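Side-chain contacts in sensor protein (PDB 3LIC), which probably senses an extracellular signal through its PDC-fold sensor domain and relays it across the membrane to its own histidine kinase part: residues T60-R65 / S75-K80; R171-L176 / L192-D197. All coordinates share one frame; numbering follows the deposited sequence.

Contact 1 of 2, residues T60-R65 / S75-K80; sequences TVLTNR and SAIAFK
Leu62 reaches from the helix onto the start of the strand and ends against the side chains of Ser75 and Ile77. One of its methyl carbons does most of the touching: CD2 lies 3.3 Å from Ser75 OG and 3.9 Å from Ile77 CG1. The other branch leans on the strand backbone, with CD1 3.7 Å from the carbonyl oxygen, O, of Ser75. CG stands anti to the carbonyl carbon (chi1 -63°), which points the isobutyl group at the strand; from there the chain continues extended to CD1, while CD2 branches toward Ser75 and Ile77. A forked, wholly apolar tip suits this buried place, because one methyl can meet the CG1 arm of Ile77 while the other rests on the strand backbone.

One turn further along the helix, Arg65 approaches the hydroxyl of Ser75. Its NE lies 3.4 Å from Ser75 OG in a weak hydrogen bond, bent to 127° at the hydrogen, and OG stands obliquely to the guanidinium group. Ser75 OG is anti to its backbone N, a turn that brings the small polar group within reach of both Leu62 CD2 and Arg65 NE.

The arrangement belongs to the PDC fold, in which an antiparallel sheet is packed against helices; here the axes of 60-65 and 75-79 run nearly antiparallel, at 156°, and approach to 8.8 Å.

Further out, the stronger polar partner of Ser75 OG is the backbone O of Thr164, on adjacent strand 161-168, so the buried hydroxyl is satisfied mainly within the sheet. Arg65 NH1 bonds to Asn35 O of the long helix 2-46, which holds the far end of the guanidinium group, while Leu62 also rests on Val94 and Ile77 on Ile43.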
loop_
_atom_site.group_PDB
_atom_site.type_symbol
_atom_site.label_atom_id
_atom_site.label_comp_id
_atom_site.label_asym_id
_atom_site.label_seq_id
_atom_site.Cartn_x
_atom_site.Cartn_y
_atom_site.Cartn_z
ATOM N N THR A 60 21.623 9.173 6.800
ATOM C CA THR A 60 22.449 8.393 5.824
ATOM C C THR A 60 21.887 6.999 5.600
ATOM O O THR A 60 21.593 6.676 4.508
ATOM C CB THR A 60 23.891 8.306 6.285
ATOM O OG1 THR A 60 24.298 9.641 6.617
ATOM C CG2 THR A 60 24.808 7.713 5.217
ATOM N N VAL A 61 21.718 6.170 6.617
ATOM C CA VAL A 61 21.077 4.828 6.406
ATOM C C VAL A 61 19.794 4.859 5.520
ATOM O O VAL A 61 19.700 4.118 4.487
ATOM C CB VAL A 61 20.738 4.108 7.768
ATOM C CG1 VAL A 61 19.923 2.792 7.506
ATOM C CG2 VAL A 61 22.012 3.781 8.492
ATOM N N LEU A 62 18.839 5.707 5.908
ATOM C CA LEU A 62 17.560 5.738 5.236
ATOM C C LEU A 62 17.658 6.293 3.819
ATOM O O LEU A 62 16.933 5.818 2.930
ATOM C CB LEU A 62 16.516 6.556 6.009
ATOM C CG LEU A 62 16.145 6.033 7.388
ATOM C CD1 LEU A 62 15.307 7.003 8.168
ATOM C CD2 LEU A 62 15.397 4.722 7.219
ATOM N N THR A 63 18.501 7.324 3.608
ATOM C CA THR A 63 18.725 7.814 2.219
ATOM C C THR A 63 19.231 6.760 1.268
ATOM O O THR A 63 18.670 6.581 0.157
ATOM C CB THR A 63 19.707 9.013 2.151
ATOM O OG1 THR A 63 19.163 10.023 2.968
ATOM C CG2 THR A 63 19.812 9.576 0.692
ATOM N N ASN A 64 20.292 6.075 1.696
ATOM C CA ASN A 64 20.885 5.005 0.873
ATOM C C ASN A 64 19.884 3.895 0.569
ATOM O O ASN A 64 19.818 3.339 -0.545
ATOM C CB ASN A 64 22.080 4.401 1.620
ATOM C CG ASN A 64 23.228 5.360 1.734
ATOM O OD1 ASN A 64 23.220 6.388 1.079
ATOM N ND2 ASN A 64 24.224 5.042 2.574
ATOM N N ARG A 65 19.080 3.561 1.567
ATOM C CA ARG A 65 18.064 2.499 1.389
ATOM C C ARG A 65 16.990 2.925 0.425
ATOM O O ARG A 65 16.539 2.124 -0.405
ATOM C CB ARG A 65 17.535 2.062 2.788
ATOM C CG ARG A 65 16.019 1.922 2.933
ATOM C CD ARG A 65 15.621 1.312 4.393
ATOM N NE ARG A 65 14.319 0.678 4.428
ATOM C CZ ARG A 65 14.205 -0.623 4.560
ATOM N NH1 ARG A 65 15.319 -1.330 4.702
ATOM N NH2 ARG A 65 13.020 -1.215 4.538
ATOM N N SER A 75 10.987 5.863 3.991
ATOM C CA SER A 75 11.191 4.934 5.096
ATOM C C SER A 75 11.423 5.667 6.407
ATOM O O SER A 75 12.068 6.708 6.422
ATOM C CB SER A 75 12.345 3.978 4.731
ATOM O OG SER A 75 12.771 3.297 5.901
ATOM N N ALA A 76 10.869 5.193 7.501
ATOM C CA ALA A 76 11.080 5.891 8.771
ATOM C C ALA A 76 11.690 4.971 9.845
ATOM O O ALA A 76 11.473 3.736 9.820
ATOM C CB ALA A 76 9.738 6.476 9.301
ATOM N N ILE A 77 12.378 5.580 10.814
ATOM C CA ILE A 77 12.770 4.891 12.030
ATOM C C ILE A 77 12.239 5.691 13.202
ATOM O O ILE A 77 12.766 6.751 13.508
ATOM C CB ILE A 77 14.282 4.792 12.177
ATOM C CG1 ILE A 77 14.854 3.972 11.016
ATOM C CG2 ILE A 77 14.641 4.211 13.651
ATOM C CD1 ILE A 77 16.361 3.876 11.062
ATOM N N ALA A 78 11.202 5.165 13.871
ATOM C CA ALA A 78 10.399 5.940 14.792
ATOM C C ALA A 78 10.473 5.300 16.195
ATOM O O ALA A 78 10.280 4.096 16.326
ATOM C CB ALA A 78 9.000 6.013 14.273
ATOM N N PHE A 79 10.829 6.069 17.228
ATOM C CA PHE A 79 11.086 5.475 18.582
ATOM C C PHE A 79 9.922 5.753 19.542
ATOM O O PHE A 79 9.239 6.763 19.383
ATOM C CB PHE A 79 12.422 5.986 19.217
ATOM C CG PHE A 79 13.655 5.601 18.427
ATOM C CD1 PHE A 79 14.343 4.422 18.699
ATOM C CD2 PHE A 79 14.082 6.376 17.396
ATOM C CE1 PHE A 79 15.438 4.074 17.951
ATOM C CE2 PHE A 79 15.190 6.031 16.639
ATOM C CZ PHE A 79 15.868 4.890 16.921
ATOM N N LYS A 80 9.687 4.857 20.500
ATOM C CA LYS A 80 8.752 5.152 21.595
ATOM C C LYS A 80 9.072 6.504 22.266
ATOM O O LYS A 80 10.231 6.887 22.353
ATOM C CB LYS A 80 8.851 4.085 22.662
ATOM C CG LYS A 80 7.735 3.117 22.736
ATOM C CD LYS A 80 7.944 2.249 23.995
ATOM C CE LYS A 80 6.697 1.445 24.348
ATOM N NZ LYS A 80 6.582 0.249 23.481
#

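Contact 2 of 2, residues R171-L176 / L192-D197; sequences RLPEQL and LIFHSD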
loop_
_atom_site.group_PDB
_atom_site.type_symbol
_atom_site.label_atom_id
_atom_site.label_comp_id
_atom_site.label_asym_id
_atom_site.label_seq_id
_atom_site.Cartn_x
_atom_site.Cartn_y
_atom_site.Cartn_z
ATOM N N ARG A 171 1.975 5.456 -7.659
ATOM C CA ARG A 171 2.849 4.596 -8.473
ATOM C C ARG A 171 2.344 3.192 -8.768
ATOM O O ARG A 171 2.911 2.501 -9.616
ATOM C CB ARG A 171 4.224 4.509 -7.840
ATOM C CG ARG A 171 4.923 5.827 -7.877
ATOM C CD ARG A 171 6.348 5.715 -7.371
ATOM N NE ARG A 171 7.064 4.844 -8.302
ATOM C CZ ARG A 171 8.310 4.404 -8.089
ATOM N NH1 ARG A 171 8.959 4.763 -6.974
ATOM N NH2 ARG A 171 8.897 3.623 -8.981
ATOM N N LEU A 172 1.350 2.715 -8.017
ATOM C CA LEU A 172 0.930 1.319 -8.164
ATOM C C LEU A 172 0.578 0.935 -9.581
ATOM O O LEU A 172 0.936 -0.155 -10.000
ATOM C CB LEU A 172 -0.261 0.974 -7.262
ATOM C CG LEU A 172 0.040 0.986 -5.777
ATOM C CD1 LEU A 172 -1.252 0.743 -4.980
ATOM C CD2 LEU A 172 1.137 -0.096 -5.486
ATOM N N PRO A 173 -0.149 1.777 -10.336
ATOM C CA PRO A 173 -0.533 1.378 -11.715
ATOM C C PRO A 173 0.631 1.055 -12.620
ATOM O O PRO A 173 0.651 0.038 -13.326
ATOM C CB PRO A 173 -1.227 2.649 -12.241
ATOM C CG PRO A 173 -1.790 3.358 -10.924
ATOM C CD PRO A 173 -0.598 3.161 -10.023
ATOM N N GLU A 174 1.629 1.937 -12.627
ATOM C CA GLU A 174 2.843 1.614 -13.329
ATOM C C GLU A 174 3.580 0.382 -12.754
ATOM O O GLU A 174 4.106 -0.448 -13.513
ATOM C CB GLU A 174 3.776 2.806 -13.300
ATOM C CG GLU A 174 5.154 2.341 -13.738
ATOM C CD GLU A 174 6.121 3.489 -13.891
ATOM O OE1 GLU A 174 5.962 4.500 -13.143
ATOM O OE2 GLU A 174 7.047 3.362 -14.748
ATOM N N GLN A 175 3.673 0.259 -11.420
ATOM C CA GLN A 175 4.401 -0.863 -10.890
ATOM C C GLN A 175 3.659 -2.170 -11.237
ATOM O O GLN A 175 4.286 -3.226 -11.398
ATOM C CB GLN A 175 4.582 -0.695 -9.366
ATOM C CG GLN A 175 5.711 0.225 -9.040
ATOM C CD GLN A 175 5.618 0.735 -7.643
ATOM O OE1 GLN A 175 4.513 0.975 -7.138
ATOM N NE2 GLN A 175 6.780 0.908 -6.989
ATOM N N LEU A 176 2.326 -2.082 -11.368
ATOM C CA LEU A 176 1.438 -3.220 -11.677
ATOM C C LEU A 176 1.204 -3.409 -13.176
ATOM O O LEU A 176 0.845 -4.515 -13.592
ATOM C CB LEU A 176 0.083 -3.073 -10.987
ATOM C CG LEU A 176 0.027 -3.716 -9.576
ATOM C CD1 LEU A 176 1.317 -3.434 -8.707
ATOM C CD2 LEU A 176 -1.299 -3.317 -8.878
ATOM N N LEU A 192 -10.785 -0.119 0.107
ATOM C CA LEU A 192 -10.036 0.437 -1.026
ATOM C C LEU A 192 -8.586 0.712 -0.666
ATOM O O LEU A 192 -8.294 1.435 0.270
ATOM C CB LEU A 192 -10.688 1.731 -1.455
ATOM C CG LEU A 192 -11.085 2.084 -2.878
ATOM C CD1 LEU A 192 -11.479 0.895 -3.708
ATOM C CD2 LEU A 192 -12.221 3.101 -2.764
ATOM N N ILE A 193 -7.665 0.127 -1.410
ATOM C CA ILE A 193 -6.263 0.511 -1.318
ATOM C C ILE A 193 -6.002 1.483 -2.455
ATOM O O ILE A 193 -5.422 2.511 -2.253
ATOM C CB ILE A 193 -5.364 -0.690 -1.543
ATOM C CG1 ILE A 193 -5.538 -1.754 -0.432
ATOM C CG2 ILE A 193 -3.918 -0.255 -1.698
ATOM C CD1 ILE A 193 -4.858 -1.443 0.775
ATOM N N PHE A 194 -6.389 1.126 -3.665
ATOM C CA PHE A 194 -6.151 1.964 -4.843
ATOM C C PHE A 194 -7.437 2.150 -5.656
ATOM O O PHE A 194 -8.126 1.173 -5.919
ATOM C CB PHE A 194 -5.073 1.392 -5.815
ATOM C CG PHE A 194 -4.802 2.332 -6.975
ATOM C CD1 PHE A 194 -3.951 3.416 -6.816
ATOM C CD2 PHE A 194 -5.520 2.242 -8.145
ATOM C CE1 PHE A 194 -3.759 4.330 -7.810
ATOM C CE2 PHE A 194 -5.330 3.175 -9.152
ATOM C CZ PHE A 194 -4.433 4.228 -8.984
ATOM N N HIS A 195 -7.734 3.403 -6.024
ATOM C CA HIS A 195 -8.766 3.815 -6.992
ATOM C C HIS A 195 -8.225 5.089 -7.674
ATOM O O HIS A 195 -7.579 5.951 -7.018
ATOM C CB HIS A 195 -10.088 4.177 -6.278
ATOM C CG HIS A 195 -11.254 4.356 -7.205
ATOM N ND1 HIS A 195 -12.223 3.381 -7.386
ATOM C CD2 HIS A 195 -11.583 5.366 -8.048
ATOM C CE1 HIS A 195 -13.100 3.790 -8.294
ATOM N NE2 HIS A 195 -12.723 4.982 -8.719
ATOM N N SER A 196 -8.482 5.230 -8.970
ATOM C CA SER A 196 -8.204 6.484 -9.703
ATOM C C SER A 196 -8.605 7.738 -8.933
ATOM O O SER A 196 -7.837 8.682 -8.842
ATOM C CB SER A 196 -9.003 6.506 -11.008
ATOM O OG SER A 196 -8.221 5.909 -12.002
ATOM N N ASP A 197 -9.840 7.762 -8.445
ATOM C CA ASP A 197 -10.320 8.878 -7.653
ATOM C C ASP A 197 -9.835 8.815 -6.200
ATOM O O ASP A 197 -10.220 7.916 -5.431
ATOM C CB ASP A 197 -11.847 8.929 -7.693
ATOM C CG ASP A 197 -12.397 10.143 -6.974
ATOM O OD1 ASP A 197 -11.662 11.157 -6.867
ATOM O OD2 ASP A 197 -13.548 10.087 -6.496
#
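Pro173 presses the CG corner of its ring against the far end of the Phe194 side chain, its CG 3.4 Å from Phe194 CZ. The proline ring stands crosswise to the phenylalanine. CG also stands 3.8 Å from Phe194 CE1, and CD lies 4.0 Å from that same CE1, so a corner of the pyrrolidine ring sits obliquely on the outer end of the aromatic ring. Proline suits the first turn of a helix, where its missing N-H costs no helical bond, and here its stiff ring makes a compact knob.

Leu172 fills the hollow at the other end of the phenylalanine. Its CD1 meets Phe194 CB at 4.0 Å and Ile193 CG2 at 4.3 Å, wedged at the root of the ring where Ile193 and Phe194 adjoin, and the side chains of Leu172 and Phe194 lie alongside, running opposite ways. With CG anti to its backbone N (chi1 -177°), Phe194 points its ring across the helix, so that CZ reaches Pro173. Leu28 of the long helix 2-46 also packs on Leu172, whereas Leu183 and Val185 of the neighbouring strand back the phenylalanine.

Ile193 and Phe194 both pair with Val185, a classic beta bulge in an outermost strand of the second sheet, against which short helix 172-176 packs; this five-stranded antiparallel sheet is consistent with a second PDC module.

Contacts 1 and 2 follow one another in the chain, the first closing before the second opens, and their centres are 25 Å apart. Their nearest atoms are about 10 Å from each other, so they do not touch. Contact 1 belongs to the six-stranded sheet and contact 2 to an outer strand of the five-stranded one. Helix 2-46 runs past both: its residues Asn35 and Ile43 meet contact 1, while Leu28 meets contact 2. A 1,2-ethanediol, probably from the crystallisation liquor, lies about 4 Å from the side chain of Ala76, on strand 74-79 of contact 1.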